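Local atomic coordinates of CheC-like superfamily protein (PDB entry 3H2D), a protein that probably acts in bacterial chemotaxis as a CheX-type phosphatase of the CheC-like family. Residues V67-I70 against M71-L75. Residues are numbered along the deposited sequence; the frame is centred on the assembly and turned at random.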
loop_
_atom_site.group_PDB
_atom_site.type_symbol
_atom_site.label_atom_id
_atom_site.label_comp_id
_atom_site.label_asym_id
_atom_site.label_seq_id
_atom_site.Cartn_x
_atom_site.Cartn_y
_atom_site.Cartn_z
ATOM N N VAL B 67 -4.170 9.880 14.912
ATOM C CA VAL B 67 -3.458 8.618 15.145
ATOM C C VAL B 67 -2.651 8.690 16.462
ATOM O O VAL B 67 -2.514 7.690 17.162
ATOM C CB VAL B 67 -2.525 8.246 13.977
ATOM C CG1 VAL B 67 -1.260 9.020 14.013
ATOM C CG2 VAL B 67 -2.251 6.693 13.898
ATOM N N LEU B 68 -2.084 9.856 16.771
ATOM C CA LEU B 68 -1.393 10.031 18.044
ATOM C C LEU B 68 -2.322 9.939 19.262
ATOM O O LEU B 68 -1.908 9.444 20.327
ATOM C CB LEU B 68 -0.580 11.310 18.063
ATOM C CG LEU B 68 0.608 11.382 17.089
ATOM C CD1 LEU B 68 1.242 12.764 17.188
ATOM C CD2 LEU B 68 1.648 10.275 17.421
ATOM N N GLN B 69 -3.541 10.419 19.149
ATOM C CA GLN B 69 -4.502 10.236 20.227
ATOM C C GLN B 69 -4.932 8.777 20.370
ATOM O O GLN B 69 -5.172 8.315 21.491
ATOM C CB GLN B 69 -5.754 11.088 20.037
ATOM C CG GLN B 69 -6.665 11.152 21.289
ATOM C CD GLN B 69 -5.990 11.733 22.505
ATOM O OE1 GLN B 69 -5.453 12.839 22.449
ATOM N NE2 GLN B 69 -6.011 10.999 23.624
ATOM N N ILE B 70 -5.104 8.076 19.240
ATOM C CA ILE B 70 -5.387 6.645 19.222
ATOM C C ILE B 70 -4.238 5.899 19.941
ATOM O O ILE B 70 -4.488 5.038 20.819
ATOM C CB ILE B 70 -5.608 6.114 17.745
ATOM C CG1 ILE B 70 -6.911 6.662 17.154
ATOM C CG2 ILE B 70 -5.591 4.564 17.648
ATOM C CD1 ILE B 70 -7.044 6.363 15.673
HETATM N N MSE B 71 -2.985 6.231 19.605
HETATM C CA MSE B 71 -1.866 5.617 20.296
HETATM C C MSE B 71 -1.839 5.941 21.776
HETATM O O MSE B 71 -1.536 5.054 22.565
HETATM C CB MSE B 71 -0.515 5.985 19.721
HETATM C CG MSE B 71 0.570 4.936 20.229
HETATM SE SE MSE B 71 2.110 5.339 19.309
HETATM C CE MSE B 71 3.491 4.675 20.499
ATOM N N GLN B 72 -2.125 7.186 22.158
ATOM C CA GLN B 72 -2.197 7.528 23.567
ATOM C C GLN B 72 -3.202 6.598 24.282
ATOM O O GLN B 72 -2.915 6.097 25.355
ATOM C CB GLN B 72 -2.611 8.976 23.785
ATOM C CG GLN B 72 -2.683 9.391 25.279
ATOM C CD GLN B 72 -1.312 9.360 25.958
ATOM O OE1 GLN B 72 -0.304 9.793 25.380
ATOM N NE2 GLN B 72 -1.257 8.790 27.144
ATOM N N ASN B 73 -4.393 6.456 23.697
ATOM C CA ASN B 73 -5.478 5.749 24.358
ATOM C C ASN B 73 -5.254 4.233 24.405
ATOM O O ASN B 73 -5.590 3.575 25.385
ATOM C CB ASN B 73 -6.787 6.025 23.637
ATOM C CG ASN B 73 -7.290 7.436 23.849
ATOM O OD1 ASN B 73 -6.633 8.274 24.472
ATOM N ND2 ASN B 73 -8.457 7.705 23.314
HETATM N N MSE B 74 -4.668 3.703 23.343
HETATM C CA MSE B 74 -4.423 2.260 23.222
HETATM C C MSE B 74 -3.194 1.795 23.998
HETATM O O MSE B 74 -3.241 0.748 24.650
HETATM C CB MSE B 74 -4.315 1.859 21.757
HETATM C CG MSE B 74 -5.595 2.018 21.012
HETATM SE SE MSE B 74 -5.530 1.222 19.281
HETATM C CE MSE B 74 -5.476 -0.657 19.762
ATOM N N LEU B 75 -2.124 2.579 23.960
ATOM C CA LEU B 75 -0.822 2.174 24.551
ATOM C C LEU B 75 -0.308 3.059 25.700
ATOM O O LEU B 75 0.655 2.720 26.353
ATOM C CB LEU B 75 0.249 2.093 23.445
ATOM C CG LEU B 75 -0.077 1.190 22.250
ATOM C CD1 LEU B 75 0.981 1.369 21.154
ATOM C CD2 LEU B 75 -0.240 -0.302 22.699
#
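Gln69 and Asn73, one turn apart on helix 64-75, join their side-chain amides: Gln69 NE2 donates to Asn73 OD1 over 2.9 Å. The acceptor lies almost in the Gln69 amide plane, yet the donor stands above the Asn73 carbonyl plane, the two amides being turned 61° against each other. Gln69 reaches its partner by a bend at chi2 (60°), which swings its amide along the helix towards Asn73. Beneath this bridge Asn73 N bonds to Gln69 O at 3.0 Å, a second tie between the two residues.

On the neighbouring flank Ile70 and Met74, a selenomethionine, lie side by side and point the same way, with Ile70 CG2 against Met74 SE at 3.7 Å. Met74 N also bonds to Ile70 O at 2.9 Å, and Met71 N to Val67 O and Gln72 N to Leu68 O continue the i+4 to i backbone bonds of an alpha helix, to which the amide pair adds an i, i+4 side-chain bond on the surface.

Val67 and Ile70 pack on Phe62 of strand 54-62, while Met71 rests on Val86 and Leu89 of helix 84-107. Asn73 ND2 donates to Ala22 O, fixing the amide's rotation from its other end. With an alanine here, Gln69 NE2 and Ala22 O would probably each lose a partner, and the glutamine amide would be freer to turn. With its oxygen accepting and its nitrogen donating, the Asn73 amide thus links the helix surface to the loop at Ala22.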